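Local coordinates for putative tetR family transcription regulator (Shewanella loihica, PDB 3PPB), which probably binds DNA through an N-terminal helix-turn-helix motif and regulates transcription, as other members of the TetR family do, at residues Q88-F91 against A92-W96; N156-G159 against Q160-A164; P172-W175 against Q176-H179; L187-N190 against A191-R195. One frame throughout, in Å; residues are numbered along the deposited sequence. Where two conformers were deposited one is given.

How the contacts relate
From the N terminus, contact 1 comes first, two turns of helix 82-99 in the C-terminal helical domain of the TetR-type fold. Contact 2 follows on helix 150-170, contact 3 turns the chain into helix 178-192, and contact 4 ends that helix near the C terminus. All four are local and stand in series; none nests within or crosses another, and contact 3 alone lies at a loop between helices. Contact 1 touches each of the others, with Trp90 on Phe188 and Ala164 and Leu94 on Trp175 and Tyr161. Contacts 2 and 4 meet through Gln160 and Leu187, and both reach the second subunit.

Contact 1: residues Q88-F91 against A92-W96; sequences QLWF and AALTW. With EDO (1,2-ethanediol), chain G.
Leu94 lays its CD1 methyl over one face of the Trp90 indole, the main side-chain meeting one turn apart on helix 82-99. This helix of the C-terminal domain of the TetR-type fold packs on helices 53-74, 150-170 and 178-192. CD1 stands 4.0 Å from the centroid of the Trp90 six-membered ring and 10° off the ring normal, which meets the geometry of a CH-pi contact. Leu94 CD2 is on the same side of the ring plane, above the rim at the pyrrole end, 3.6 Å from Trp90 NE1. Phe188 stacks on the indole. Trp90 has CG anti to its own backbone nitrogen (chi1 174°), a torsion that carries the ring along the helix to meet Leu94. Phe91 gives a face to Trp90 CD1, which lies 3.7 Å above the plane toward the rim. Trp96 points elsewhere, meeting Phe68 edge-to-face and the Phe107 ring, and its NE1 makes a weak bond to O1 of an ethanediol at 3.2 Å. A serine in place of Trp96 would probably leave Phe68 and Phe107 without their aromatic partner and the ethanediol without its N-H donor. Chemically, the Trp90 N-H is satisfied by Ser184 OG, and Phe91 O accepts Thr95 OG1 at 2.7 Å and Thr95 N from opposite faces of its carbonyl plane, which satisfies the Thr95 hydroxyl beside Trp175.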
loop_
_atom_site.group_PDB
_atom_site.type_symbol
_atom_site.label_atom_id
_atom_site.label_comp_id
_atom_site.label_asym_id
_atom_site.label_seq_id
_atom_site.Cartn_x
_atom_site.Cartn_y
_atom_site.Cartn_z
ATOM N N GLN A 88 4.957 -11.784 18.213
ATOM C CA GLN A 88 6.183 -11.038 18.523
ATOM C C GLN A 88 6.711 -10.341 17.265
ATOM O O GLN A 88 7.130 -9.186 17.351
ATOM C CB GLN A 88 7.287 -11.966 19.068
ATOM C CG GLN A 88 7.065 -12.616 20.420
ATOM C CD GLN A 88 8.264 -13.497 20.775
ATOM O OE1 GLN A 88 9.357 -13.013 21.098
ATOM N NE2 GLN A 88 8.103 -14.822 20.688
ATOM N N LEU A 89 6.704 -11.039 16.092
ATOM C CA LEU A 89 7.211 -10.452 14.848
ATOM C C LEU A 89 6.331 -9.296 14.394
ATOM O O LEU A 89 6.847 -8.269 13.965
ATOM C CB LEU A 89 7.308 -11.489 13.728
ATOM C CG LEU A 89 8.533 -12.424 13.777
ATOM C CD1 LEU A 89 8.275 -13.659 12.999
ATOM C CD2 LEU A 89 9.809 -11.727 13.274
ATOM N N TRP A 90 5.000 -9.473 14.494
ATOM C CA TRP A 90 4.024 -8.458 14.108
ATOM C C TRP A 90 4.186 -7.198 14.975
ATOM O O TRP A 90 4.287 -6.101 14.430
ATOM C CB TRP A 90 2.621 -9.042 14.244
ATOM C CG TRP A 90 1.522 -8.058 14.002
ATOM C CD1 TRP A 90 0.747 -7.447 14.939
ATOM C CD2 TRP A 90 1.107 -7.537 12.732
ATOM N NE1 TRP A 90 -0.181 -6.641 14.327
ATOM C CE2 TRP A 90 0.028 -6.664 12.973
ATOM C CE3 TRP A 90 1.542 -7.726 11.406
ATOM C CZ2 TRP A 90 -0.637 -5.997 11.940
ATOM C CZ3 TRP A 90 0.878 -7.070 10.386
ATOM C CH2 TRP A 90 -0.202 -6.229 10.654
ATOM N N PHE A 91 4.251 -7.357 16.310
ATOM C CA PHE A 91 4.376 -6.191 17.172
ATOM C C PHE A 91 5.788 -5.581 17.092
ATOM O O PHE A 91 5.897 -4.360 17.198
ATOM C CB PHE A 91 3.912 -6.462 18.608
ATOM C CG PHE A 91 2.402 -6.629 18.672
ATOM C CD1 PHE A 91 1.547 -5.623 18.209
ATOM C CD2 PHE A 91 1.832 -7.791 19.182
ATOM C CE1 PHE A 91 0.153 -5.790 18.231
ATOM C CE2 PHE A 91 0.434 -7.935 19.248
ATOM C CZ PHE A 91 -0.396 -6.934 18.765
ATOM N N ALA A 92 6.833 -6.376 16.788
ATOM C CA ALA A 92 8.188 -5.826 16.560
ATOM C C ALA A 92 8.214 -4.989 15.282
ATOM O O ALA A 92 8.886 -3.959 15.238
ATOM C CB ALA A 92 9.222 -6.939 16.454
ATOM N N ALA A 93 7.484 -5.438 14.240
ATOM C CA ALA A 93 7.395 -4.726 12.948
ATOM C C ALA A 93 6.676 -3.385 13.141
ATOM O O ALA A 93 7.159 -2.349 12.684
ATOM C CB ALA A 93 6.668 -5.594 11.909
ATOM N N LEU A 94 5.543 -3.404 13.860
ATOM C CA LEU A 94 4.748 -2.201 14.133
ATOM C C LEU A 94 5.526 -1.255 15.040
ATOM O O LEU A 94 5.497 -0.056 14.786
ATOM C CB LEU A 94 3.368 -2.577 14.719
ATOM C CG LEU A 94 2.177 -2.671 13.717
ATOM C CD1 LEU A 94 2.496 -3.552 12.520
ATOM C CD2 LEU A 94 0.936 -3.258 14.385
ATOM N N THR A 95 6.294 -1.786 16.034
ATOM C CA THR A 95 7.116 -0.954 16.921
ATOM C C THR A 95 8.191 -0.261 16.094
ATOM O O THR A 95 8.422 0.941 16.271
ATOM C CB THR A 95 7.724 -1.789 18.052
ATOM O OG1 THR A 95 6.659 -2.369 18.801
ATOM C CG2 THR A 95 8.638 -0.978 18.984
ATOM N N TRP A 96 8.813 -1.007 15.159
ATOM C CA TRP A 96 9.853 -0.462 14.281
ATOM C C TRP A 96 9.279 0.688 13.454
ATOM O O TRP A 96 9.922 1.730 13.351
ATOM C CB TRP A 96 10.445 -1.561 13.387
ATOM C CG TRP A 96 11.518 -1.058 12.459
ATOM C CD1 TRP A 96 12.868 -1.089 12.670
ATOM C CD2 TRP A 96 11.324 -0.446 11.173
ATOM N NE1 TRP A 96 13.532 -0.543 11.590
ATOM C CE2 TRP A 96 12.606 -0.119 10.664
ATOM C CE3 TRP A 96 10.192 -0.134 10.400
ATOM C CZ2 TRP A 96 12.780 0.470 9.404
ATOM C CZ3 TRP A 96 10.369 0.487 9.172
ATOM C CH2 TRP A 96 11.649 0.792 8.692
HETATM C C1 EDO G . 16.679 0.619 12.525
HETATM O O1 EDO G . 16.437 0.809 11.123
HETATM C C2 EDO G . 16.825 -0.875 12.803
HETATM O O2 EDO G . 16.944 -1.098 14.216
#

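Contact 2: residues N156-G159 against Q160-A164; sequences NCHG and QYLAA
Asn156 ND2 donates to Gln160 OE1 at 3.0 Å, one helical turn along, but the bond is bent. Its N-H...O angle is 133°, the donor stands above the carbonyl plane, and the two amide planes are 41° apart. Both amides are buried and have further partners: Gln160 NE2 donates to Asn156 OD1 of the second subunit and to Leu187 O of its own chain, and Asn156 OD1 accepts from Gln160 NE2 of the second subunit. Gln160 is extended beyond CG, which takes its amide out to these partners, and its CG passes 3.4 Å from Asn156 O. This is the tight side of helix 150-170. The reciprocal Asn-Gln pairing across two copies belongs to the dimer interface, which TetR-family regulators typically build from helices of the C-terminal domain. The looser side belongs to His158, which is partly exposed. Its CE1 meets Leu162 CD1 at 3.7 Å, the methyl approaching the imidazole obliquely, and a bound ethanediol lies near the ring. With chi1 at -168° the imidazole is directed away from the backbone N and comes close to Leu162, whose side chain packs on Met112 of the second subunit. His158 NE2 makes a weak bond to Ser111 O.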
loop_
_atom_site.group_PDB
_atom_site.type_symbol
_atom_site.label_atom_id
_atom_site.label_comp_id
_atom_site.label_asym_id
_atom_site.label_seq_id
_atom_site.Cartn_x
_atom_site.Cartn_y
_atom_site.Cartn_z
ATOM N N ASN A 156 -0.072 -10.561 1.126
ATOM C CA ASN A 156 -1.143 -10.244 2.047
ATOM C C ASN A 156 -0.561 -9.763 3.376
ATOM O O ASN A 156 -1.040 -8.755 3.892
ATOM C CB ASN A 156 -2.087 -11.428 2.220
ATOM C CG ASN A 156 -3.183 -11.122 3.182
ATOM O OD1 ASN A 156 -4.091 -10.318 2.912
ATOM N ND2 ASN A 156 -2.993 -11.631 4.375
ATOM N N CYS A 157 0.468 -10.458 3.925
ATOM C CA CYS A 157 1.149 -10.029 5.165
ATOM C C CYS A 157 1.638 -8.600 5.000
ATOM O O CYS A 157 1.460 -7.768 5.882
ATOM C CB CYS A 157 2.317 -10.955 5.504
ATOM S SG CYS A 157 1.832 -12.623 5.953
ATOM N N HIS A 158 2.259 -8.330 3.846
ATOM C CA HIS A 158 2.814 -7.031 3.473
ATOM C C HIS A 158 1.711 -5.956 3.402
ATOM O O HIS A 158 1.893 -4.876 3.984
ATOM C CB HIS A 158 3.548 -7.157 2.142
ATOM C CG HIS A 158 4.413 -6.000 1.764
ATOM N ND1 HIS A 158 4.713 -4.997 2.656
ATOM C CD2 HIS A 158 5.068 -5.762 0.606
ATOM C CE1 HIS A 158 5.487 -4.157 1.996
ATOM N NE2 HIS A 158 5.743 -4.588 0.766
ATOM N N GLY A 159 0.580 -6.264 2.747
ATOM C CA GLY A 159 -0.541 -5.333 2.655
ATOM C C GLY A 159 -1.162 -5.020 4.012
ATOM O O GLY A 159 -1.540 -3.872 4.282
ATOM N N GLN A 160 -1.286 -6.039 4.874
ATOM C CA GLN A 160 -1.874 -5.853 6.199
ATOM C C GLN A 160 -0.939 -5.063 7.081
ATOM O O GLN A 160 -1.406 -4.234 7.858
ATOM C CB GLN A 160 -2.252 -7.182 6.851
ATOM C CG GLN A 160 -3.407 -7.851 6.102
ATOM C CD GLN A 160 -3.941 -9.005 6.867
ATOM O OE1 GLN A 160 -3.329 -10.083 6.906
ATOM N NE2 GLN A 160 -5.085 -8.805 7.505
ATOM N N TYR A 161 0.381 -5.277 6.942
ATOM C CA TYR A 161 1.373 -4.480 7.687
ATOM C C TYR A 161 1.243 -2.999 7.284
ATOM O O TYR A 161 1.210 -2.108 8.139
ATOM C CB TYR A 161 2.802 -5.001 7.421
ATOM C CG TYR A 161 3.882 -4.049 7.884
ATOM C CD1 TYR A 161 4.231 -3.961 9.232
ATOM C CD2 TYR A 161 4.519 -3.194 6.988
ATOM C CE1 TYR A 161 5.209 -3.059 9.672
ATOM C CE2 TYR A 161 5.475 -2.268 7.424
ATOM C CZ TYR A 161 5.828 -2.219 8.765
ATOM O OH TYR A 161 6.772 -1.328 9.220
ATOM N N LEU A 162 1.171 -2.735 5.977
ATOM C CA LEU A 162 1.081 -1.355 5.496
ATOM C C LEU A 162 -0.217 -0.701 5.920
ATOM O O LEU A 162 -0.224 0.488 6.220
ATOM C CB LEU A 162 1.268 -1.278 3.974
ATOM C CG LEU A 162 2.690 -1.618 3.457
ATOM C CD1 LEU A 162 2.692 -1.681 1.965
ATOM C CD2 LEU A 162 3.729 -0.604 3.956
ATOM N N ALA A 163 -1.308 -1.475 5.988
ATOM C CA ALA A 163 -2.610 -0.965 6.424
ATOM C C ALA A 163 -2.571 -0.617 7.918
ATOM O O ALA A 163 -3.046 0.442 8.299
ATOM C CB ALA A 163 -3.690 -1.986 6.145
ATOM N N ALA A 164 -1.984 -1.496 8.755
ATOM C CA ALA A 164 -1.940 -1.287 10.211
ATOM C C ALA A 164 -1.013 -0.131 10.567
ATOM O O ALA A 164 -1.341 0.645 11.463
ATOM C CB ALA A 164 -1.512 -2.572 10.941
#

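Contact 3: residues P172-W175 against Q176-H179; sequences PERW and QQAH
Pro172 and Gln176 are joined through a water in the loop that leads into helix 178-192, where Gln177 takes the N-cap position. Residues 172 to 175 have helical backbone angles without the regular helical bonds. The water donates to Pro172 O at 2.7 Å and accepts from Gln176 NE2 at 2.8 Å, linking residues whose backbone O and N stand 4.0 Å apart, Pro172 O to Gln176 N. Glu173 follows, its carbonyl oxygen taking Gln176 N at 3.3 Å from above the carbonyl plane. Its carboxylate turns toward the next residue instead in a salt bridge, Glu173 OE2 3.5 Å from Arg174 NE, at the edge of the guanidinium and in its plane. Arg174 O then accepts Gln177 N at 3.0 Å, again from above its plane; with Trp175 N to Pro172 O, these make successive i to i+3 bonds, the spacing of a 3-10 turn. The Arg174 chain is extended from CG to NE, and its NH1 is held by Tyr167 OH, with a long, weak ion pair to Glu151 of the second subunit. Gln177 OE1 comes 4.0 Å from Arg174 CG. Last comes Trp175, whose indole runs inward to Leu94, Thr95 and Met98 of helix 82-99 and meets Phe168 edge-to-face. The Gln176 chain bends at chi2 (-54°) and brings its amide obliquely to this ring, the planes 89° apart, with Gln176 NE2 3.7 Å from Trp175 CD1.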
loop_
_atom_site.group_PDB
_atom_site.type_symbol
_atom_site.label_atom_id
_atom_site.label_comp_id
_atom_site.label_asym_id
_atom_site.label_seq_id
_atom_site.Cartn_x
_atom_site.Cartn_y
_atom_site.Cartn_z
ATOM N N PRO A 172 -1.964 8.045 16.183
ATOM C CA PRO A 172 -0.880 7.591 17.081
ATOM C C PRO A 172 -1.331 7.281 18.509
ATOM O O PRO A 172 -0.728 6.418 19.143
ATOM C CB PRO A 172 0.139 8.744 17.043
ATOM C CG PRO A 172 -0.613 9.912 16.531
ATOM C CD PRO A 172 -1.677 9.391 15.632
ATOM N N GLU A 173 -2.430 7.906 18.980
ATOM C CA GLU A 173 -2.986 7.646 20.310
ATOM C C GLU A 173 -3.539 6.202 20.407
ATOM O O GLU A 173 -3.530 5.612 21.485
ATOM C CB GLU A 173 -4.062 8.691 20.684
ATOM C CG GLU A 173 -5.448 8.487 20.063
ATOM C CD GLU A 173 -5.696 8.838 18.604
ATOM O OE1 GLU A 173 -4.776 9.362 17.935
ATOM O OE2 GLU A 173 -6.839 8.619 18.140
ATOM N N ARG A 174 -3.969 5.622 19.283
ATOM C CA ARG A 174 -4.533 4.268 19.269
ATOM C C ARG A 174 -3.452 3.209 19.412
ATOM O O ARG A 174 -3.741 2.125 19.907
ATOM C CB ARG A 174 -5.380 4.037 18.016
ATOM C CG ARG A 174 -6.562 4.990 18.015
ATOM C CD ARG A 174 -7.570 4.675 16.950
ATOM N NE ARG A 174 -8.415 5.839 16.691
ATOM C CZ ARG A 174 -9.444 5.855 15.861
ATOM N NH1 ARG A 174 -9.787 4.757 15.196
ATOM N NH2 ARG A 174 -10.150 6.964 15.695
ATOM N N TRP A 175 -2.195 3.530 19.043
ATOM C CA TRP A 175 -1.060 2.612 19.178
ATOM C C TRP A 175 -0.769 2.372 20.671
ATOM O O TRP A 175 -0.215 1.342 21.031
ATOM C CB TRP A 175 0.186 3.167 18.424
ATOM C CG TRP A 175 1.466 2.411 18.686
ATOM C CD1 TRP A 175 2.570 2.880 19.339
ATOM C CD2 TRP A 175 1.755 1.034 18.341
ATOM N NE1 TRP A 175 3.535 1.892 19.412
ATOM C CE2 TRP A 175 3.049 0.741 18.832
ATOM C CE3 TRP A 175 1.023 0.005 17.712
ATOM C CZ2 TRP A 175 3.626 -0.531 18.716
ATOM C CZ3 TRP A 175 1.610 -1.243 17.573
ATOM C CH2 TRP A 175 2.901 -1.500 18.061
ATOM N N GLN A 176 -1.193 3.304 21.535
ATOM C CA GLN A 176 -1.038 3.210 22.999
ATOM C C GLN A 176 -2.152 2.384 23.631
ATOM O O GLN A 176 -2.108 2.132 24.835
ATOM C CB GLN A 176 -1.033 4.621 23.638
ATOM C CG GLN A 176 0.112 5.540 23.179
ATOM C CD GLN A 176 1.497 4.949 23.342
ATOM O OE1 GLN A 176 1.834 4.341 24.368
ATOM N NE2 GLN A 176 2.323 5.091 22.316
ATOM N N GLN A 177 -3.159 1.964 22.824
ATOM C CA GLN A 177 -4.312 1.220 23.327
ATOM C C GLN A 177 -4.184 -0.251 22.952
ATOM O O GLN A 177 -4.264 -0.597 21.780
ATOM C CB GLN A 177 -5.621 1.837 22.794
ATOM C CG GLN A 177 -5.854 3.275 23.283
ATOM C CD GLN A 177 -6.914 4.065 22.534
ATOM O OE1 GLN A 177 -7.550 3.612 21.583
ATOM N NE2 GLN A 177 -7.131 5.291 22.956
ATOM N N ALA A 178 -4.006 -1.118 23.965
ATOM C CA ALA A 178 -3.847 -2.566 23.822
ATOM C C ALA A 178 -4.999 -3.199 23.002
ATOM O O ALA A 178 -4.726 -4.113 22.260
ATOM C CB ALA A 178 -3.766 -3.208 25.193
ATOM N N HIS A 179 -6.276 -2.714 23.136
ATOM C CA HIS A 179 -7.403 -3.275 22.385
ATOM C C HIS A 179 -7.174 -3.058 20.872
ATOM O O HIS A 179 -7.449 -3.956 20.081
ATOM C CB HIS A 179 -8.785 -2.757 22.898
ATOM C CG HIS A 179 -9.253 -1.423 22.380
ATOM N ND1 HIS A 179 -8.836 -0.229 22.958
ATOM C CD2 HIS A 179 -10.146 -1.143 21.397
ATOM C CE1 HIS A 179 -9.447 0.732 22.276
ATOM N NE2 HIS A 179 -10.237 0.229 21.319
HETATM O O HOH W 1 1.917 6.245 19.803
#

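Contact 4: residues L187-N190 against A191-R195; sequences LFWN and AMAVR
The rings of Phe188 and Trp189 share the terminal methyl of Met192, a selenomethionine, which in the conformer described, one of two, comes to both obliquely. Its CE is 3.7 Å from Phe188 CE2 and 3.8 Å from Trp189 CE3. The selenium is 5.2 Å from the Phe188 ring centroid and 26° off its normal, a Met-aromatic contact. In this copy a bend at chi3 (-73°) turns CE back toward the two rings. Farther along the indole, Ala193 CB also approaches obliquely, 3.7 Å from Trp189 NE1. Replacing Trp189 by an alanine would probably leave the Met192 methyl and Ala193 CB without their indole support and open a gap toward Leu82 and Ala86. The backbone bonding thins here: Trp189 O accepts Ala193 N at 2.9 Å, while its bond from Met192 N and that from Ala191 N to Leu187 O are weak. Beyond Met192 the chain leaves the helical path, Ala193 having psi 148°. Within the fold, Phe188 touches Cys157 of helix 150-170, Trp189 packs on the start of helix 82-99, and Ala191 rests on Asn156 and Gln160 of helix 150-170. Leu187 and Asn190 meet Tyr148 of the second subunit.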
loop_
_atom_site.group_PDB
_atom_site.type_symbol
_atom_site.label_atom_id
_atom_site.label_comp_id
_atom_site.label_asym_id
_atom_site.label_seq_id
_atom_site.Cartn_x
_atom_site.Cartn_y
_atom_site.Cartn_z
ATOM N N LEU A 187 -6.588 -9.368 12.951
ATOM C CA LEU A 187 -6.856 -9.237 11.507
ATOM C C LEU A 187 -5.750 -9.922 10.732
ATOM O O LEU A 187 -6.038 -10.627 9.785
ATOM C CB LEU A 187 -6.991 -7.770 11.068
ATOM C CG LEU A 187 -8.303 -7.062 11.476
ATOM C CD1 LEU A 187 -8.090 -5.585 11.622
ATOM C CD2 LEU A 187 -9.464 -7.352 10.505
ATOM N N PHE A 188 -4.490 -9.760 11.171
ATOM C CA PHE A 188 -3.318 -10.358 10.521
ATOM C C PHE A 188 -3.347 -11.908 10.597
ATOM O O PHE A 188 -3.249 -12.570 9.563
ATOM C CB PHE A 188 -2.040 -9.802 11.163
ATOM C CG PHE A 188 -0.763 -10.429 10.665
ATOM C CD1 PHE A 188 -0.266 -10.127 9.402
ATOM C CD2 PHE A 188 -0.025 -11.283 11.480
ATOM C CE1 PHE A 188 0.942 -10.680 8.958
ATOM C CE2 PHE A 188 1.164 -11.856 11.027
ATOM C CZ PHE A 188 1.641 -11.556 9.770
ATOM N N TRP A 189 -3.457 -12.470 11.819
ATOM C CA TRP A 189 -3.465 -13.903 12.049
ATOM C C TRP A 189 -4.675 -14.584 11.401
ATOM O O TRP A 189 -4.500 -15.600 10.719
ATOM C CB TRP A 189 -3.441 -14.219 13.565
ATOM C CG TRP A 189 -3.324 -15.696 13.830
ATOM C CD1 TRP A 189 -4.319 -16.539 14.237
ATOM C CD2 TRP A 189 -2.147 -16.515 13.658
ATOM N NE1 TRP A 189 -3.836 -17.828 14.341
ATOM C CE2 TRP A 189 -2.508 -17.842 13.984
ATOM C CE3 TRP A 189 -0.816 -16.252 13.258
ATOM C CZ2 TRP A 189 -1.586 -18.909 13.932
ATOM C CZ3 TRP A 189 0.094 -17.306 13.222
ATOM C CH2 TRP A 189 -0.290 -18.612 13.571
ATOM N N ASN A 190 -5.894 -14.035 11.609
ATOM C CA ASN A 190 -7.134 -14.651 11.116
ATOM C C ASN A 190 -7.224 -14.688 9.597
ATOM O O ASN A 190 -7.911 -15.562 9.061
ATOM C CB ASN A 190 -8.359 -13.997 11.731
ATOM C CG ASN A 190 -8.482 -14.344 13.188
ATOM O OD1 ASN A 190 -7.812 -15.247 13.692
ATOM N ND2 ASN A 190 -9.306 -13.616 13.911
ATOM N N ALA A 191 -6.514 -13.795 8.894
ATOM C CA ALA A 191 -6.497 -13.878 7.425
ATOM C C ALA A 191 -5.871 -15.191 6.983
ATOM O O ALA A 191 -6.374 -15.816 6.062
ATOM C CB ALA A 191 -5.697 -12.707 6.822
HETATM N N MSE A 192 -4.798 -15.617 7.675
HETATM C CA MSE A 192 -3.974 -16.802 7.383
HETATM C C MSE A 192 -4.419 -18.097 8.027
HETATM O O MSE A 192 -4.097 -19.162 7.515
HETATM C CB MSE A 192 -2.546 -16.577 7.915
HETATM C CG MSE A 192 -1.817 -15.377 7.359
HETATM SE SE MSE A 192 0.053 -15.560 7.822
HETATM C CE MSE A 192 -0.025 -15.157 9.742
ATOM N N ALA A 193 -4.997 -18.029 9.252
ATOM C CA ALA A 193 -5.307 -19.228 10.028
ATOM C C ALA A 193 -6.319 -20.130 9.331
ATOM O O ALA A 193 -7.204 -19.624 8.632
ATOM C CB ALA A 193 -5.818 -18.840 11.417
ATOM N N VAL A 194 -6.195 -21.472 9.541
ATOM C CA VAL A 194 -7.122 -22.479 9.001
ATOM C C VAL A 194 -8.513 -22.260 9.599
ATOM O O VAL A 194 -8.631 -21.908 10.786
ATOM C CB VAL A 194 -6.704 -23.959 9.253
ATOM C CG1 VAL A 194 -5.606 -24.428 8.322
ATOM C CG2 VAL A 194 -6.343 -24.210 10.713
ATOM N N ARG A 195 -9.555 -22.529 8.807
ATOM C CA ARG A 195 -10.961 -22.464 9.228
ATOM C C ARG A 195 -11.662 -23.775 8.872
ATOM O O ARG A 195 -11.251 -24.397 7.865
ATOM C CB ARG A 195 -11.665 -21.281 8.578
ATOM C CG ARG A 195 -11.357 -19.968 9.306
ATOM C CD ARG A 195 -12.419 -18.906 9.085
ATOM N NE ARG A 195 -13.688 -19.258 9.722
ATOM C CZ ARG A 195 -14.283 -18.544 10.675
ATOM N NH1 ARG A 195 -13.749 -17.399 11.091
ATOM N NH2 ARG A 195 -15.419 -18.965 11.213
ATOM O OXT ARG A 195 -12.590 -24.189 9.611
HETATM O O HOH W 2 -9.370 -17.580 10.010
#